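Local atomic coordinates of hydroxyglutarate synthase (Pseudomonas putida, PDB entry 6W1G), a protein that uses iron(II) and molecular oxygen to decarboxylate and hydroxylate 2-oxoadipate to D-2-hydroxyglutarate in the catabolism of D-lysine. Residues E68-R74 and P125-S131; H188-W192 and G221-N225. All coordinates share one frame; numbering follows the deposited sequence. Where two conformers were deposited one is given.

Overall arrangement
The two contacts lie about 12 Å apart, centre to centre, and meet on the strand that carries His-70 and Arg-74. Contact 1 pairs this strand with 125-131 near the centre of the molecule and holds the first metal ligand, His-70; nickel occupies the site of the catalytic iron, with His-226 and Glu-294 as the other protein ligands. Contact 2 joins two loops at the edge of the same sheet, and its segment 221-225 runs straight into His-226. The junction is direct: Ala-72 O lies 2.8 Å from Asn-225 N, probably hydrogen-bonded, Ile-73 CD1 packs on Phe-190 CE1 at 3.7 Å, and Arg-74 O touches Pro-222 CB at 3.2 Å.

Contact 1. Residues E68-R74 and P125-S131. With NI (nickel (II) ion), chain B.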
loop_
_atom_site.group_PDB
_atom_site.type_symbol
_atom_site.label_atom_id
_atom_site.label_comp_id
_atom_site.label_asym_id
_atom_site.label_seq_id
_atom_site.Cartn_x
_atom_site.Cartn_y
_atom_site.Cartn_z
ATOM N N GLU A 68 7.214 -3.769 7.711
ATOM C CA GLU A 68 6.568 -3.205 6.537
ATOM C C GLU A 68 5.059 -3.430 6.567
ATOM O O GLU A 68 4.587 -4.566 6.672
ATOM C CB GLU A 68 7.183 -3.792 5.272
ATOM C CG GLU A 68 6.473 -3.325 4.017
ATOM C CD GLU A 68 7.295 -3.442 2.746
ATOM O OE1 GLU A 68 8.481 -3.883 2.782
ATOM O OE2 GLU A 68 6.712 -3.095 1.673
ATOM N N ARG A 69 4.300 -2.341 6.456
ATOM C CA ARG A 69 2.858 -2.399 6.521
ATOM C C ARG A 69 2.241 -1.328 5.641
ATOM O O ARG A 69 2.886 -0.355 5.249
ATOM C CB ARG A 69 2.339 -2.124 7.945
ATOM C CG ARG A 69 2.688 -3.130 8.990
ATOM C CD ARG A 69 2.455 -2.593 10.382
ATOM N NE ARG A 69 3.481 -1.683 10.830
ATOM C CZ ARG A 69 4.519 -2.030 11.570
ATOM N NH1 ARG A 69 4.696 -3.310 11.943
ATOM N NH2 ARG A 69 5.383 -1.053 11.854
ATOM N N HIS A 70 0.947 -1.512 5.358
ATOM C CA HIS A 70 0.120 -0.409 4.888
ATOM C C HIS A 70 -1.140 -0.325 5.742
ATOM O O HIS A 70 -1.628 -1.342 6.230
ATOM C CB HIS A 70 -0.260 -0.399 3.390
ATOM C CG HIS A 70 -1.348 -1.314 2.949
ATOM N ND1 HIS A 70 -1.106 -2.535 2.345
ATOM C CD2 HIS A 70 -2.695 -1.154 2.948
ATOM C CE1 HIS A 70 -2.264 -3.092 2.025
ATOM N NE2 HIS A 70 -3.242 -2.288 2.380
ATOM N N GLY A 71 -1.664 0.872 5.922
ATOM C CA GLY A 71 -2.983 1.055 6.481
ATOM C C GLY A 71 -3.941 1.514 5.413
ATOM O O GLY A 71 -3.532 1.969 4.344
ATOM N N ALA A 72 -5.232 1.386 5.707
ATOM C CA ALA A 72 -6.280 1.882 4.838
ATOM C C ALA A 72 -7.315 2.582 5.709
ATOM O O ALA A 72 -7.721 2.037 6.746
ATOM C CB ALA A 72 -6.954 0.718 4.100
ATOM N N ILE A 73 -7.719 3.775 5.282
ATOM C CA ILE A 73 -8.687 4.607 5.958
ATOM C C ILE A 73 -9.596 5.248 4.926
ATOM O O ILE A 73 -9.289 5.319 3.727
ATOM C CB ILE A 73 -8.004 5.722 6.771
ATOM C CG1 ILE A 73 -7.168 6.662 5.880
ATOM C CG2 ILE A 73 -7.198 5.104 7.873
ATOM C CD1 ILE A 73 -6.620 7.912 6.553
ATOM N N ARG A 74 -10.695 5.798 5.428
ATOM C CA ARG A 74 -11.690 6.511 4.627
ATOM C C ARG A 74 -12.031 7.808 5.324
ATOM O O ARG A 74 -12.264 7.800 6.531
ATOM C CB ARG A 74 -12.960 5.670 4.527
ATOM C CG ARG A 74 -12.697 4.300 3.933
ATOM C CD ARG A 74 -13.806 3.322 4.297
ATOM N NE ARG A 74 -13.686 2.076 3.566
ATOM C CZ ARG A 74 -14.406 0.996 3.820
ATOM N NH1 ARG A 74 -15.300 1.020 4.800
ATOM N NH2 ARG A 74 -14.227 -0.095 3.103
ATOM N N PRO A 125 8.717 1.901 4.755
ATOM C CA PRO A 125 7.883 1.894 3.563
ATOM C C PRO A 125 6.398 2.006 3.885
ATOM O O PRO A 125 5.541 1.694 3.045
ATOM C CB PRO A 125 8.177 0.528 2.951
ATOM C CG PRO A 125 8.322 -0.325 4.157
ATOM C CD PRO A 125 9.074 0.523 5.177
ATOM N N PHE A 126 6.069 2.486 5.080
ATOM C CA PHE A 126 4.662 2.618 5.468
ATOM C C PHE A 126 3.894 3.448 4.467
ATOM O O PHE A 126 4.344 4.527 4.059
ATOM C CB PHE A 126 4.585 3.247 6.854
ATOM C CG PHE A 126 3.231 3.315 7.434
ATOM C CD1 PHE A 126 2.509 2.157 7.677
ATOM C CD2 PHE A 126 2.675 4.532 7.790
ATOM C CE1 PHE A 126 1.243 2.217 8.261
ATOM C CE2 PHE A 126 1.441 4.598 8.394
ATOM C CZ PHE A 126 0.720 3.433 8.626
ATOM N N ARG A 127 2.700 2.986 4.137
ATOM C CA ARG A 127 1.781 3.722 3.258
ATOM C C ARG A 127 0.407 3.720 3.894
ATOM O O ARG A 127 0.072 2.791 4.618
ATOM C CB ARG A 127 1.546 3.134 1.849
ATOM C CG ARG A 127 2.683 2.524 1.149
ATOM C CD ARG A 127 2.633 1.019 1.275
ATOM N NE ARG A 127 3.740 0.471 0.594
ATOM C CZ ARG A 127 4.410 -0.624 0.983
ATOM N NH1 ARG A 127 5.449 -1.052 0.333
ATOM N NH2 ARG A 127 4.014 -1.312 2.058
ATOM N N VAL A 128 -0.379 4.763 3.595
ATOM C CA VAL A 128 -1.763 4.805 4.015
ATOM C C VAL A 128 -2.633 5.044 2.793
ATOM O O VAL A 128 -2.622 6.149 2.214
ATOM C CB VAL A 128 -2.071 5.794 5.120
ATOM C CG1 VAL A 128 -3.585 5.745 5.441
ATOM C CG2 VAL A 128 -1.259 5.478 6.351
ATOM N N PHE A 129 -3.369 4.006 2.385
ATOM C CA PHE A 129 -4.348 4.093 1.306
ATOM C C PHE A 129 -5.558 4.836 1.850
ATOM O O PHE A 129 -6.134 4.414 2.859
ATOM C CB PHE A 129 -4.742 2.686 0.879
ATOM C CG PHE A 129 -5.575 2.626 -0.365
ATOM C CD1 PHE A 129 -6.959 2.635 -0.320
ATOM C CD2 PHE A 129 -4.969 2.598 -1.605
ATOM C CE1 PHE A 129 -7.690 2.574 -1.485
ATOM C CE2 PHE A 129 -5.723 2.536 -2.770
ATOM C CZ PHE A 129 -7.066 2.529 -2.702
ATOM N N THR A 130 -5.870 5.985 1.263
ATOM C CA THR A 130 -6.825 6.936 1.804
ATOM C C THR A 130 -7.928 7.167 0.786
ATOM O O THR A 130 -7.687 7.687 -0.311
ATOM C CB THR A 130 -6.125 8.230 2.138
ATOM O OG1 THR A 130 -5.073 7.974 3.066
ATOM C CG2 THR A 130 -7.073 9.251 2.756
ATOM N N SER A 131 -9.160 6.814 1.169
ATOM C CA SER A 131 -10.315 6.997 0.294
ATOM C C SER A 131 -11.138 8.179 0.751
ATOM O O SER A 131 -11.293 8.406 1.953
ATOM C CB SER A 131 -11.178 5.740 0.317
ATOM O OG SER A 131 -10.483 4.587 -0.106
HETATM NI NI NI B . -5.173 -2.783 1.709
HETATM O O HOH W 1 -12.045 2.512 0.651
HETATM O O HOH W 2 -5.791 -0.839 1.017
HETATM O O HOH W 3 -4.479 -2.803 -0.210
HETATM O O HOH W 4 -6.934 -3.295 0.352
#
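Glu-68 and Arg-127 meet where two parallel strands begin, Glu-68 just ahead of the first, and OE2 of the carboxylate takes a nearly straight bond from NH1 (2.8 Å, 163°) and a weak one from NH2. The carboxylate oxygen lies at the edge of the guanidinium, close to its plane, but is approached on its anti side, with the two planes 37° apart. The arginine chain bends at chi2, back toward Glu-68, and Pro-125 O lies above one face of the guanidinium, toward its rim. The proline ring packs against the glutamate chain, Pro-125 CG 3.5 Å from Glu-68 CG. Glu-397 pairs with the same NH1, while Arg-64 and Arg-230 hold Glu-68 OE1, extending the buried Glu-68/Arg-127 pair into a wider charge network.

Beyond this, His-70 and Arg-127 project from the same face of the sheet. With chi1 at 78°, the imidazole directs NE2 onto the nickel at 2.1 Å; three waters, His-226 and Glu-294 complete the shell, and Glu-296 fixes the ring through ND1. Ala-72, Phe-129 and Arg-74 share this face. Arg-74, a 2-oxoadipate-binding residue, extends its chain past Ser-131 toward a salt bridge with Asp-215. On the other face the side chains of Ile-73 and Val-128 cross at about a right angle, with Ile-73 CG1 3.7 Å from Val-128 CG1, and Ile-73 lies side by side with Thr-130. The alternating backbone bonds include Gly-71 N to Arg-127 O (2.9 Å) and Ser-131 N to Ile-73 O (3.0 Å).

The pair is central to a mixed five-stranded sheet, consistent with the glyoxalase clan. Strand 108-114 flanks 127-133 and strand 226-229 flanks 69-75, both antiparallel; helix 78-90 packs on Ile-73, Val-128 and Thr-130, and helix 9-27 meets Arg-69 and Phe-126.

Contact 2. Residues H188-W192 and G221-N225; sequences HTFRW and GPHIN
Pro-222 follows Gly-221 into the contact and lays its ring against Thr-189: CG rests 3.7 Å from Thr-189 CG2, and CD lies 3.4 Å from Thr-189 O. The proline is the centre of an inverse gamma turn, which leaves its carbonyl directed at Phe-190. There Pro-222 O approaches the edge of the phenyl ring, near its plane, at 3.3 Å from CD1; this buried oxygen has no hydrogen-bond partner, though Phe-190 CA offers it a CH contact.

His-223 comes next, offset-stacked on the six-membered ring of Trp-192, with centroids 4.4 Å apart and planes at 27°. Trp-192 CZ3 sits over the centre of the imidazole face; a chi1 of 51° sets that ring alongside the indole, and Asp-215 holds NE2. The type I turn from His-188 to Arg-191 meets a loop leading into edge strand 226-229, whose His-226 binds the metal.

At Ile-224 the backbone N makes a weak direct bond to Phe-190 O (3.4 Å, 129°); a water bridges the same two atoms more closely, donating to Phe-190 O at 2.7 Å and accepting from Ile-224 N. Its CG1 packs on Phe-190 CB, while Met-20 and Tyr-24 of helix 9-27 also touch the isoleucine.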
loop_
_atom_site.group_PDB
_atom_site.type_symbol
_atom_site.label_atom_id
_atom_site.label_comp_id
_atom_site.label_asym_id
_atom_site.label_seq_id
_atom_site.Cartn_x
_atom_site.Cartn_y
_atom_site.Cartn_z
ATOM N N HIS A 188 -4.720 9.335 17.545
ATOM C CA HIS A 188 -6.088 9.427 17.998
ATOM C C HIS A 188 -7.079 9.484 16.844
ATOM O O HIS A 188 -8.215 9.000 16.963
ATOM C CB HIS A 188 -6.252 10.668 18.871
ATOM C CG HIS A 188 -5.579 10.599 20.196
ATOM N ND1 HIS A 188 -5.620 9.481 21.008
ATOM C CD2 HIS A 188 -4.897 11.541 20.884
ATOM C CE1 HIS A 188 -4.969 9.737 22.133
ATOM N NE2 HIS A 188 -4.526 10.984 22.085
ATOM N N THR A 189 -6.657 10.042 15.699
ATOM C CA THR A 189 -7.546 10.167 14.553
ATOM C C THR A 189 -8.050 8.821 14.094
ATOM O O THR A 189 -9.151 8.742 13.544
ATOM C CB THR A 189 -6.828 10.900 13.434
ATOM O OG1 THR A 189 -6.500 12.196 13.902
ATOM C CG2 THR A 189 -7.672 11.113 12.236
ATOM N N PHE A 190 -7.250 7.766 14.300
ATOM C CA PHE A 190 -7.463 6.463 13.681
ATOM C C PHE A 190 -7.910 5.387 14.649
ATOM O O PHE A 190 -8.079 4.225 14.251
ATOM C CB PHE A 190 -6.171 6.045 12.984
ATOM C CG PHE A 190 -5.651 7.121 12.060
ATOM C CD1 PHE A 190 -6.372 7.489 10.935
ATOM C CD2 PHE A 190 -4.533 7.846 12.385
ATOM C CE1 PHE A 190 -5.954 8.487 10.132
ATOM C CE2 PHE A 190 -4.090 8.869 11.549
ATOM C CZ PHE A 190 -4.811 9.190 10.421
ATOM N N ARG A 191 -8.183 5.748 15.886
ATOM C CA ARG A 191 -8.623 4.772 16.862
ATOM C C ARG A 191 -10.072 4.364 16.624
ATOM O O ARG A 191 -10.896 5.165 16.162
ATOM C CB ARG A 191 -8.542 5.392 18.243
ATOM C CG ARG A 191 -7.198 5.498 18.795
ATOM C CD ARG A 191 -7.229 5.995 20.244
ATOM N NE ARG A 191 -5.867 6.323 20.630
ATOM C CZ ARG A 191 -4.995 5.432 21.065
ATOM N NH1 ARG A 191 -5.358 4.170 21.187
ATOM N NH2 ARG A 191 -3.767 5.798 21.379
ATOM N N TRP A 192 -10.402 3.140 17.032
ATOM C CA TRP A 192 -11.780 2.691 16.962
ATOM C C TRP A 192 -12.598 3.326 18.082
ATOM O O TRP A 192 -12.164 3.358 19.232
ATOM C CB TRP A 192 -11.813 1.168 17.149
ATOM C CG TRP A 192 -13.199 0.607 17.020
ATOM C CD1 TRP A 192 -14.091 0.362 18.028
ATOM C CD2 TRP A 192 -13.860 0.249 15.796
ATOM N NE1 TRP A 192 -15.264 -0.130 17.507
ATOM C CE2 TRP A 192 -15.143 -0.213 16.141
ATOM C CE3 TRP A 192 -13.487 0.271 14.451
ATOM C CZ2 TRP A 192 -16.060 -0.636 15.188
ATOM C CZ3 TRP A 192 -14.406 -0.175 13.494
ATOM C CH2 TRP A 192 -15.671 -0.613 13.873
ATOM N N GLY A 221 -14.604 9.105 13.502
ATOM C CA GLY A 221 -13.460 9.402 12.679
ATOM C C GLY A 221 -13.045 8.228 11.842
ATOM O O GLY A 221 -13.706 7.173 11.824
ATOM N N PRO A 222 -11.929 8.373 11.118
ATOM C CA PRO A 222 -11.447 7.342 10.171
ATOM C C PRO A 222 -10.674 6.214 10.832
ATOM O O PRO A 222 -9.430 6.157 10.799
ATOM C CB PRO A 222 -10.560 8.147 9.220
ATOM C CG PRO A 222 -10.017 9.227 10.054
ATOM C CD PRO A 222 -11.175 9.631 10.952
ATOM N N HIS A 223 -11.387 5.293 11.423
ATOM C CA HIS A 223 -10.747 4.157 12.068
ATOM C C HIS A 223 -10.045 3.292 11.025
ATOM O O HIS A 223 -10.309 3.364 9.819
ATOM C CB HIS A 223 -11.758 3.345 12.871
ATOM C CG HIS A 223 -12.988 2.950 12.119
ATOM N ND1 HIS A 223 -14.253 3.155 12.631
ATOM C CD2 HIS A 223 -13.162 2.373 10.907
ATOM C CE1 HIS A 223 -15.152 2.708 11.773
ATOM N NE2 HIS A 223 -14.517 2.239 10.713
ATOM N N ILE A 224 -9.142 2.448 11.497
ATOM C CA ILE A 224 -8.347 1.630 10.577
ATOM C C ILE A 224 -9.277 0.632 9.899
ATOM O O ILE A 224 -9.938 -0.186 10.553
ATOM C CB ILE A 224 -7.216 0.925 11.334
ATOM C CG1 ILE A 224 -6.252 1.978 11.874
ATOM C CG2 ILE A 224 -6.524 -0.076 10.444
ATOM C CD1 ILE A 224 -5.218 1.433 12.815
ATOM N N ASN A 225 -9.352 0.682 8.583
ATOM C CA ASN A 225 -10.122 -0.303 7.837
ATOM C C ASN A 225 -9.377 -1.620 7.736
ATOM O O ASN A 225 -9.993 -2.706 7.793
ATOM C CB ASN A 225 -10.362 0.218 6.426
ATOM C CG ASN A 225 -11.198 -0.703 5.601
ATOM O OD1 ASN A 225 -10.694 -1.290 4.648
ATOM N ND2 ASN A 225 -12.473 -0.836 5.927
HETATM O O HOH W 5 -8.730 1.602 14.455
#